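PDB 2ZTB: crystal protein from Bacillus thuringiensis serovar dakota, which probably kills susceptible cancer cells by forming membrane pores, as an activated parasporin-2 toxin resembling the aerolysin-type beta-pore-forming toxins. Local coordinates for residues S141-I144 / G145-E148; G206-Y209 / F210-N213. One frame throughout, in Å; residues are numbered along the deposited sequence.

In the fold
Followed from the N terminus, this elongated, strand-rich chain reaches interaction 1 first: residues 141-148 close a tight turn where strand 136-142 of a small two-stranded sheet gives way to the long strand 147-164 of the main antiparallel sheet. The chain then runs through strand 168-199 before interaction 2, residues 206-213, rounds a corner into strand 210-214, which pairs back on 168-199. The two contacts stand in series, neither enclosing nor crossing the other, and the centres of interactions 1 and 2 are about 41 Å apart. In each, side-chain hydrogen bonds accompany a change of direction: hydroxyls and a carboxylate in one, an indole in the other.

Interaction 1: residues S141-I144 / G145-E148; sequences STTI and GTSE
T142 and E148 meet through a short hydrogen bond in which T142 OG1 gives its proton to E148 OE2 over 2.6 Å. The hydroxyl reaches the carboxylate on its anti side, 16° out of the plane, as the two side chains run past each other in opposite directions. With OG1 set anti to the backbone N (chi1 -163°), T142 aims its hydroxyl across at the following segment. The same oxygen accepts a proton from water 3 at 2.8 Å; that water also donates to T146 O, so a buried threonine hydroxyl is used both ways.

The second anchor lies inside the turn itself. T146 OG1 donates to T143 O at 2.6 Å, arriving in the carbonyl plane on a lone pair, while T146 N adds a weak bond of 3.2 Å to the same oxygen. One carbonyl thus receives both donors of a single threonine. T146 CG2 also packs against T143 CB at 3.8 Å. The backbone here forms a type II turn from T143 to T146, whose third position, with a positive phi of 97°, is filled by G145. Water 1 accepts from S141 N and gives a weak bond to E148 OE1.

Around the turn, G145 N bonds to S114 OG, and T146 and E148 pair by backbone with S114 and V112 of strand 96-116. T142 pairs instead with L126, so the turn joins the small sheet of strands 126-132 and 136-142 to the long one.

Interaction 2: residues G206-Y209 / F210-N213; sequences GGHY and FWFN
W211 brings CZ2 of its indole against H208 CB and H208 CD2, 3.8 Å from each. The two side chains cross at about a right angle: the imidazole and the six-membered ring meet obliquely, with planes at 87° and centroids 5.6 Å apart. A hydrogen bond accompanies this packing. W211 NE1 donates to H208 O at 3.1 Å, but the bond is bent: the donor stands well above the carbonyl plane, 58° out of it, and the oxygen is itself tilted from the indole plane. A weak second bond runs from NE1 to V203 O, so the indole N-H reaches one carbonyl in the loop and, weakly, another at the end of strand 202-203.

The rotation of W211 accounts for this. Its CG lies beside the backbone N and anti to the carbonyl carbon (chi1 -71°), which brings the indole back toward the residues that precede it. At the corner, F210 packs against the preceding residue: F210 CD1 sits 3.4 Å from Y209 C and 3.9 Å from Y209 CB.

Beyond the corner, W211 stacks on Y31 of helix 20-31, and F210 touches I53 and V49. Backbone bonds from Y209 to F199 and from W211 to A197 tie the corner to strand 168-199. An indole N-H thus links the loop to the start of strand 210-214, at a corner between strands in the aromatic-rich end of this elongated, aerolysin-like toxin, the centre of the contact lying about 42 Å from the centre of the chain.

Interaction 1: residues S141-I144 / G145-E148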
# COMPACT_ATOMS: atom_id res chain seq x y z
N SER A 141 -2.67 -5.64 -6.35
CA SER A 141 -2.96 -6.70 -5.37
C SER A 141 -1.71 -6.81 -4.50
O SER A 141 -0.68 -7.35 -4.92
CB SER A 141 -3.29 -8.02 -6.08
OG SER A 141 -4.00 -8.90 -5.22
N THR A 142 -1.78 -6.26 -3.29
CA THR A 142 -0.56 -5.99 -2.53
C THR A 142 -0.51 -6.61 -1.13
O THR A 142 -1.53 -6.67 -0.44
CB THR A 142 -0.25 -4.47 -2.50
OG1 THR A 142 1.11 -4.26 -2.12
CG2 THR A 142 -1.19 -3.73 -1.56
N THR A 143 0.67 -7.08 -0.73
CA THR A 143 0.90 -7.53 0.64
C THR A 143 0.95 -6.31 1.56
O THR A 143 1.76 -5.39 1.36
CB THR A 143 2.19 -8.36 0.77
OG1 THR A 143 2.14 -9.48 -0.10
CG2 THR A 143 2.39 -8.85 2.21
N ILE A 144 0.08 -6.30 2.55
CA ILE A 144 0.02 -5.23 3.54
C ILE A 144 1.36 -5.10 4.25
O ILE A 144 1.95 -6.11 4.67
CB ILE A 144 -1.13 -5.47 4.54
CG1 ILE A 144 -2.46 -5.58 3.76
CG2 ILE A 144 -1.18 -4.38 5.60
CD1 ILE A 144 -3.66 -6.09 4.60
N GLY A 145 1.87 -3.87 4.32
CA GLY A 145 3.14 -3.59 4.96
C GLY A 145 4.28 -3.53 3.97
O GLY A 145 5.43 -3.46 4.39
N THR A 146 3.98 -3.55 2.67
CA THR A 146 5.01 -3.53 1.63
C THR A 146 4.84 -2.35 0.66
O THR A 146 3.86 -1.60 0.74
CB THR A 146 5.05 -4.86 0.81
OG1 THR A 146 3.88 -4.94 -0.01
CG2 THR A 146 5.11 -6.09 1.74
N SER A 147 5.81 -2.19 -0.23
CA SER A 147 5.73 -1.20 -1.31
C SER A 147 5.99 -1.86 -2.65
O SER A 147 6.85 -2.72 -2.75
CB SER A 147 6.75 -0.06 -1.10
OG SER A 147 6.49 0.62 0.13
N GLU A 148 5.24 -1.44 -3.67
CA GLU A 148 5.42 -1.92 -5.05
C GLU A 148 5.28 -0.77 -6.02
O GLU A 148 4.37 0.05 -5.87
CB GLU A 148 4.34 -2.93 -5.44
CG GLU A 148 4.30 -4.21 -4.68
CD GLU A 148 3.10 -5.04 -5.08
OE1 GLU A 148 3.04 -5.49 -6.24
OE2 GLU A 148 2.22 -5.24 -4.23
O HOH W 1 -0.07 -5.82 -7.67
O HOH W 2 1.86 -8.20 -5.26
O HOH W 3 1.31 -2.31 -0.16

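Interaction 2: residues G206-Y209 / F210-N213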
# COMPACT_ATOMS: atom_id res chain seq x y z
N GLY A 206 -20.89 -24.13 36.74
CA GLY A 206 -20.99 -25.56 36.46
C GLY A 206 -19.74 -26.36 36.81
O GLY A 206 -19.83 -27.58 36.99
N GLY A 207 -18.58 -25.70 36.88
CA GLY A 207 -17.31 -26.37 37.16
C GLY A 207 -16.77 -27.12 35.96
O GLY A 207 -17.08 -28.29 35.77
N HIS A 208 -15.98 -26.43 35.14
CA HIS A 208 -15.40 -27.01 33.93
C HIS A 208 -13.90 -26.70 33.85
O HIS A 208 -13.44 -25.70 34.39
CB HIS A 208 -16.17 -26.50 32.68
CG HIS A 208 -17.63 -26.82 32.72
ND1 HIS A 208 -18.17 -27.95 32.13
CD2 HIS A 208 -18.66 -26.21 33.35
CE1 HIS A 208 -19.46 -28.00 32.38
NE2 HIS A 208 -19.79 -26.96 33.12
N TYR A 209 -13.14 -27.57 33.21
CA TYR A 209 -11.71 -27.39 32.99
C TYR A 209 -11.41 -26.48 31.79
O TYR A 209 -10.41 -25.78 31.79
CB TYR A 209 -11.03 -28.74 32.74
CG TYR A 209 -10.98 -29.67 33.94
CD1 TYR A 209 -11.84 -30.75 34.03
CD2 TYR A 209 -10.06 -29.47 34.96
CE1 TYR A 209 -11.79 -31.62 35.12
CE2 TYR A 209 -10.01 -30.32 36.06
CZ TYR A 209 -10.88 -31.39 36.12
OH TYR A 209 -10.84 -32.23 37.21
N PHE A 210 -12.26 -26.54 30.76
CA PHE A 210 -12.05 -25.77 29.53
C PHE A 210 -13.06 -24.65 29.36
O PHE A 210 -14.27 -24.88 29.42
CB PHE A 210 -12.13 -26.67 28.28
CG PHE A 210 -11.24 -27.90 28.33
CD1 PHE A 210 -10.05 -27.91 29.06
CD2 PHE A 210 -11.58 -29.03 27.61
CE1 PHE A 210 -9.25 -29.03 29.09
CE2 PHE A 210 -10.77 -30.16 27.63
CZ PHE A 210 -9.60 -30.16 28.38
N TRP A 211 -12.54 -23.45 29.09
CA TRP A 211 -13.37 -22.27 28.87
C TRP A 211 -12.98 -21.46 27.64
O TRP A 211 -11.81 -21.42 27.27
CB TRP A 211 -13.32 -21.36 30.11
CG TRP A 211 -14.05 -21.97 31.24
CD1 TRP A 211 -13.52 -22.72 32.24
CD2 TRP A 211 -15.46 -21.91 31.47
NE1 TRP A 211 -14.51 -23.13 33.08
CE2 TRP A 211 -15.71 -22.65 32.63
CE3 TRP A 211 -16.53 -21.29 30.80
CZ2 TRP A 211 -17.00 -22.80 33.17
CZ3 TRP A 211 -17.83 -21.45 31.34
CH2 TRP A 211 -18.04 -22.19 32.51
N PHE A 212 -13.98 -20.82 27.04
CA PHE A 212 -13.80 -19.89 25.92
C PHE A 212 -14.43 -18.55 26.25
O PHE A 212 -15.52 -18.49 26.82
CB PHE A 212 -14.41 -20.48 24.64
CG PHE A 212 -13.92 -21.86 24.36
CD1 PHE A 212 -14.61 -22.96 24.85
CD2 PHE A 212 -12.73 -22.06 23.66
CE1 PHE A 212 -14.14 -24.24 24.65
CE2 PHE A 212 -12.25 -23.34 23.44
CZ PHE A 212 -12.96 -24.43 23.94
N ASN A 213 -13.71 -17.49 25.92
CA ASN A 213 -14.19 -16.13 26.13
C ASN A 213 -13.94 -15.35 24.87
O ASN A 213 -12.93 -15.56 24.21
CB ASN A 213 -13.47 -15.46 27.31
CG ASN A 213 -14.07 -15.85 28.63
OD1 ASN A 213 -14.95 -15.17 29.15
ND2 ASN A 213 -13.62 -16.96 29.17